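Local coordinates for uncharacterized protein (Mycobacterium tuberculosis, PDB 6Y56) that acts as a nucleotidyltransferase toxin of a toxin-antitoxin system, probably blocking growth by inactivating the acceptor stems of tRNA, at residues V223-F235 and E253-L266. Residues are numbered along the deposited sequence; the frame is centred on the assembly and turned at random.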
loop_
_atom_site.group_PDB
_atom_site.type_symbol
_atom_site.label_atom_id
_atom_site.label_comp_id
_atom_site.label_asym_id
_atom_site.label_seq_id
_atom_site.Cartn_x
_atom_site.Cartn_y
_atom_site.Cartn_z
ATOM N N VAL A 223 11.705 19.863 0.455
ATOM C CA VAL A 223 10.304 19.799 0.062
ATOM C C VAL A 223 10.154 19.706 -1.453
ATOM O O VAL A 223 9.197 19.104 -1.959
ATOM C CB VAL A 223 9.502 20.959 0.681
ATOM C CG1 VAL A 223 8.050 20.813 0.341
ATOM C CG2 VAL A 223 9.686 20.976 2.190
ATOM N N GLU A 224 11.106 20.268 -2.204
ATOM C CA GLU A 224 11.082 20.151 -3.657
ATOM C C GLU A 224 11.203 18.713 -4.133
ATOM O O GLU A 224 10.839 18.427 -5.276
ATOM C CB GLU A 224 12.214 20.971 -4.277
ATOM C CG GLU A 224 12.056 22.471 -4.117
ATOM C CD GLU A 224 12.526 22.979 -2.764
ATOM O OE1 GLU A 224 13.109 22.185 -1.986
ATOM O OE2 GLU A 224 12.299 24.178 -2.481
ATOM N N ASP A 225 11.723 17.809 -3.296
ATOM C CA ASP A 225 11.746 16.395 -3.665
ATOM C C ASP A 225 10.357 15.899 -4.050
ATOM O O ASP A 225 10.222 14.998 -4.884
ATOM C CB ASP A 225 12.256 15.537 -2.501
ATOM C CG ASP A 225 13.673 15.885 -2.062
ATOM O OD1 ASP A 225 14.398 16.605 -2.775
ATOM O OD2 ASP A 225 14.076 15.420 -0.967
ATOM N N VAL A 226 9.316 16.463 -3.446
ATOM C CA VAL A 226 7.937 16.112 -3.755
ATOM C C VAL A 226 7.258 17.178 -4.608
ATOM O O VAL A 226 6.468 16.851 -5.494
ATOM C CB VAL A 226 7.144 15.849 -2.454
ATOM C CG1 VAL A 226 5.651 15.754 -2.730
ATOM C CG2 VAL A 226 7.645 14.595 -1.767
ATOM N N LEU A 227 7.547 18.453 -4.345
ATOM C CA LEU A 227 6.753 19.546 -4.894
ATOM C C LEU A 227 7.309 20.146 -6.175
ATOM O O LEU A 227 6.637 20.992 -6.769
ATOM C CB LEU A 227 6.564 20.654 -3.854
ATOM C CG LEU A 227 5.730 20.253 -2.642
ATOM C CD1 LEU A 227 5.459 21.480 -1.786
ATOM C CD2 LEU A 227 4.430 19.591 -3.075
ATOM N N ALA A 228 8.502 19.759 -6.614
ATOM C CA ALA A 228 8.962 20.231 -7.911
ATOM C C ALA A 228 8.081 19.646 -9.005
ATOM O O ALA A 228 7.571 18.526 -8.894
ATOM C CB ALA A 228 10.417 19.829 -8.149
ATOM N N ALA A 229 7.880 20.422 -10.062
ATOM C CA ALA A 229 7.065 19.949 -11.168
ATOM C C ALA A 229 7.717 18.716 -11.775
ATOM O O ALA A 229 8.917 18.708 -12.066
ATOM C CB ALA A 229 6.922 21.046 -12.222
ATOM N N ARG A 230 6.938 17.654 -11.912
ATOM C CA ARG A 230 7.401 16.442 -12.560
ATOM C C ARG A 230 6.644 16.273 -13.869
ATOM O O ARG A 230 5.478 16.660 -13.991
ATOM C CB ARG A 230 7.220 15.212 -11.657
ATOM C CG ARG A 230 8.120 15.192 -10.410
ATOM C CD ARG A 230 7.886 13.959 -9.504
ATOM N NE ARG A 230 8.500 14.118 -8.183
ATOM C CZ ARG A 230 8.547 13.167 -7.253
ATOM N NH1 ARG A 230 7.996 11.981 -7.476
ATOM N NH2 ARG A 230 9.140 13.399 -6.091
ATOM N N SER A 231 7.328 15.732 -14.863
ATOM C CA SER A 231 6.699 15.397 -16.128
ATOM C C SER A 231 6.297 13.923 -16.112
ATOM O O SER A 231 6.843 13.124 -15.352
ATOM C CB SER A 231 7.667 15.702 -17.277
ATOM O OG SER A 231 7.519 14.807 -18.361
ATOM N N GLU A 232 5.320 13.573 -16.956
ATOM C CA GLU A 232 4.902 12.173 -17.038
ATOM C C GLU A 232 6.082 11.256 -17.324
ATOM O O GLU A 232 6.099 10.096 -16.889
ATOM C CB GLU A 232 3.804 11.989 -18.090
ATOM C CG GLU A 232 4.318 11.816 -19.506
ATOM C CD GLU A 232 3.203 11.785 -20.526
ATOM O OE1 GLU A 232 2.332 12.680 -20.481
ATOM O OE2 GLU A 232 3.204 10.883 -21.389
ATOM N N HIS A 233 7.095 11.765 -18.026
ATOM C CA HIS A 233 8.280 10.976 -18.315
ATOM C C HIS A 233 9.159 10.767 -17.093
ATOM O O HIS A 233 10.059 9.929 -17.141
ATOM C CB HIS A 233 9.051 11.630 -19.461
ATOM C CG HIS A 233 8.231 11.768 -20.704
ATOM N ND1 HIS A 233 7.735 10.676 -21.380
ATOM C CD2 HIS A 233 7.774 12.861 -21.359
ATOM C CE1 HIS A 233 7.022 11.089 -22.414
ATOM N NE2 HIS A 233 7.031 12.410 -22.424
ATOM N N ASP A 234 8.917 11.501 -16.011
ATOM C CA ASP A 234 9.654 11.296 -14.773
ATOM C C ASP A 234 9.122 10.125 -13.952
ATOM O O ASP A 234 9.780 9.729 -12.982
ATOM C CB ASP A 234 9.637 12.581 -13.935
ATOM C CG ASP A 234 10.244 13.776 -14.670
ATOM O OD1 ASP A 234 11.377 13.652 -15.184
ATOM O OD2 ASP A 234 9.586 14.837 -14.739
ATOM N N PHE A 235 7.976 9.550 -14.316
ATOM C CA PHE A 235 7.332 8.506 -13.526
ATOM C C PHE A 235 7.554 7.134 -14.151
ATOM O O PHE A 235 7.573 6.996 -15.378
ATOM C CB PHE A 235 5.821 8.736 -13.437
ATOM C CG PHE A 235 5.426 9.948 -12.650
ATOM C CD1 PHE A 235 5.167 9.862 -11.289
ATOM C CD2 PHE A 235 5.280 11.172 -13.277
ATOM C CE1 PHE A 235 4.798 10.983 -10.579
ATOM C CE2 PHE A 235 4.903 12.290 -12.567
ATOM C CZ PHE A 235 4.665 12.197 -11.214
ATOM N N GLU A 253 -0.587 14.683 -11.624
ATOM C CA GLU A 253 0.601 15.384 -11.149
ATOM C C GLU A 253 0.257 16.798 -10.707
ATOM O O GLU A 253 0.732 17.262 -9.664
ATOM C CB GLU A 253 1.665 15.416 -12.247
ATOM C CG GLU A 253 3.041 15.884 -11.780
ATOM C CD GLU A 253 3.188 17.407 -11.761
ATOM O OE1 GLU A 253 4.114 17.901 -11.086
ATOM O OE2 GLU A 253 2.380 18.103 -12.408
ATOM N N ALA A 254 -0.573 17.492 -11.487
ATOM C CA ALA A 254 -0.937 18.863 -11.149
ATOM C C ALA A 254 -1.755 18.920 -9.869
ATOM O O ALA A 254 -1.499 19.772 -9.009
ATOM C CB ALA A 254 -1.697 19.509 -12.308
ATOM N N ARG A 255 -2.748 18.031 -9.724
ATOM C CA ARG A 255 -3.580 18.060 -8.527
ATOM C C ARG A 255 -2.768 17.718 -7.287
ATOM O O ARG A 255 -2.936 18.349 -6.237
ATOM C CB ARG A 255 -4.778 17.110 -8.642
ATOM C CG ARG A 255 -5.735 17.259 -7.453
ATOM C CD ARG A 255 -6.589 16.034 -7.179
ATOM N NE ARG A 255 -7.799 16.029 -7.993
ATOM C CZ ARG A 255 -8.657 15.016 -8.049
ATOM N NH1 ARG A 255 -8.444 13.922 -7.327
ATOM N NH2 ARG A 255 -9.732 15.098 -8.825
ATOM N N VAL A 256 -1.883 16.726 -7.391
ATOM C CA VAL A 256 -1.067 16.318 -6.247
ATOM C C VAL A 256 -0.109 17.437 -5.853
ATOM O O VAL A 256 -0.009 17.810 -4.681
ATOM C CB VAL A 256 -0.340 14.993 -6.561
ATOM C CG1 VAL A 256 0.791 14.712 -5.555
ATOM C CG2 VAL A 256 -1.335 13.834 -6.595
ATOM N N ARG A 257 0.594 18.007 -6.832
ATOM C CA ARG A 257 1.543 19.074 -6.532
ATOM C C ARG A 257 0.854 20.263 -5.870
ATOM O O ARG A 257 1.404 20.869 -4.942
ATOM C CB ARG A 257 2.257 19.498 -7.815
ATOM C CG ARG A 257 3.206 20.674 -7.639
ATOM C CD ARG A 257 4.257 20.703 -8.739
ATOM N NE ARG A 257 3.706 20.372 -10.047
ATOM C CZ ARG A 257 3.086 21.240 -10.836
ATOM N NH1 ARG A 257 2.936 22.501 -10.447
ATOM N NH2 ARG A 257 2.611 20.850 -12.011
ATOM N N LYS A 258 -0.350 20.616 -6.331
ATOM C CA LYS A 258 -1.074 21.729 -5.729
ATOM C C LYS A 258 -1.583 21.379 -4.338
ATOM O O LYS A 258 -1.439 22.168 -3.396
ATOM C CB LYS A 258 -2.247 22.129 -6.614
ATOM C CG LYS A 258 -3.002 23.325 -6.089
ATOM C CD LYS A 258 -4.100 23.673 -7.044
ATOM C CE LYS A 258 -4.869 24.858 -6.498
ATOM N NZ LYS A 258 -5.986 25.271 -7.393
ATOM N N ARG A 259 -2.204 20.210 -4.192
ATOM C CA ARG A 259 -2.835 19.883 -2.919
ATOM C C ARG A 259 -1.816 19.765 -1.798
ATOM O O ARG A 259 -2.110 20.131 -0.654
ATOM C CB ARG A 259 -3.621 18.570 -3.028
ATOM C CG ARG A 259 -4.309 18.136 -1.720
ATOM C CD ARG A 259 -5.377 19.146 -1.311
ATOM N NE ARG A 259 -5.965 18.923 0.012
ATOM C CZ ARG A 259 -5.476 19.434 1.137
ATOM N NH1 ARG A 259 -4.367 20.163 1.113
ATOM N NH2 ARG A 259 -6.090 19.214 2.296
ATOM N N PHE A 260 -0.620 19.260 -2.107
ATOM C CA PHE A 260 0.377 18.985 -1.083
ATOM C C PHE A 260 1.319 20.155 -0.841
ATOM O O PHE A 260 2.361 19.986 -0.195
ATOM C CB PHE A 260 1.093 17.666 -1.367
ATOM C CG PHE A 260 0.218 16.468 -1.096
ATOM C CD1 PHE A 260 0.071 15.991 0.195
ATOM C CD2 PHE A 260 -0.508 15.872 -2.114
ATOM C CE1 PHE A 260 -0.764 14.914 0.465
ATOM C CE2 PHE A 260 -1.337 14.793 -1.852
ATOM C CZ PHE A 260 -1.465 14.318 -0.561
ATOM N N ALA A 261 0.940 21.348 -1.302
ATOM C CA ALA A 261 1.708 22.555 -1.007
ATOM C C ALA A 261 1.951 22.739 0.489
ATOM O O ALA A 261 2.984 23.295 0.880
ATOM C CB ALA A 261 0.978 23.776 -1.579
ATOM N N PHE A 262 1.025 22.274 1.339
ATOM C CA PHE A 262 1.175 22.423 2.786
ATOM C C PHE A 262 2.434 21.763 3.326
ATOM O O PHE A 262 2.869 22.101 4.432
ATOM C CB PHE A 262 -0.068 21.897 3.533
ATOM C CG PHE A 262 -0.234 20.393 3.475
ATOM C CD1 PHE A 262 0.364 19.564 4.421
ATOM C CD2 PHE A 262 -0.986 19.817 2.470
ATOM C CE1 PHE A 262 0.208 18.190 4.353
ATOM C CE2 PHE A 262 -1.149 18.448 2.399
ATOM C CZ PHE A 262 -0.546 17.626 3.341
ATOM N N LEU A 263 3.027 20.827 2.583
ATOM C CA LEU A 263 4.265 20.213 3.046
ATOM C C LEU A 263 5.396 21.219 3.152
ATOM O O LEU A 263 6.378 20.955 3.849
ATOM C CB LEU A 263 4.684 19.069 2.120
ATOM C CG LEU A 263 3.725 17.884 2.065
ATOM C CD1 LEU A 263 4.190 16.949 0.972
ATOM C CD2 LEU A 263 3.653 17.161 3.409
ATOM N N THR A 264 5.277 22.366 2.484
ATOM C CA THR A 264 6.309 23.390 2.573
ATOM C C THR A 264 6.362 24.032 3.947
ATOM O O THR A 264 7.413 24.560 4.331
ATOM C CB THR A 264 6.094 24.443 1.483
ATOM O OG1 THR A 264 7.329 25.110 1.228
ATOM C CG2 THR A 264 5.041 25.448 1.892
ATOM N N ASP A 265 5.267 23.991 4.699
ATOM C CA ASP A 265 5.186 24.682 5.982
ATOM C C ASP A 265 5.779 23.857 7.118
ATOM O O ASP A 265 5.176 23.723 8.186
ATOM C CB ASP A 265 3.742 25.106 6.267
ATOM C CG ASP A 265 3.190 26.040 5.205
ATOM O OD1 ASP A 265 3.973 26.848 4.655
ATOM O OD2 ASP A 265 1.976 25.964 4.913
ATOM N N LEU A 266 6.979 23.325 6.895
ATOM C CA LEU A 266 7.693 22.604 7.935
ATOM C C LEU A 266 7.970 23.526 9.111
ATOM O O LEU A 266 8.388 24.674 8.930
ATOM C CB LEU A 266 9.027 22.103 7.382
ATOM C CG LEU A 266 8.968 21.153 6.190
ATOM C CD1 LEU A 266 10.369 20.857 5.706
ATOM C CD2 LEU A 266 8.264 19.856 6.562
#
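R257 lies against the chain that leaves helix 224-227, its side chain running along L227 and A229. From CB the chain sets out with CG anti to the backbone N (chi1 176°), and CG packs on the carbonyl oxygen of L227. R257 CD comes closer still, 3.1 Å from L227 O. A bend at chi3 brings NE against A229 CA, with A229 CB over one face of the guanidinium, off toward its rim. At the tip, NE and NH2 of R257 grip the carboxylate of E253 side-on, one turn earlier in the same helix, with NE 2.7 Å from OE1 and NH2 2.8 Å from OE2. E253 OE1 takes a second, nearly straight bond (3.0 Å) from the backbone N of R230, which comes from the face of the carboxylate plane opposite R257 NE. The CG of E253 meets the ring edge of F235. Further along, CD2 of L227 reaches F260 O at 3.6 Å, while the two methyls of V223 divide: CG1 lies on T264 CA, and CG2 meets L266 CD1 tip to tip at 3.6 Å. V226 CG1 and L263 CD1 meet where the two side chains cross at about a right angle, and both residues also touch W203 of helix 196-212. The contact thus joins helix 224-227 and the loop after it to helix 249-259 and the 3-10 segment that follows. One buried carboxylate, held by three N-H groups, fixes the loop at R230, and the arginine beside it probably favours its charged form.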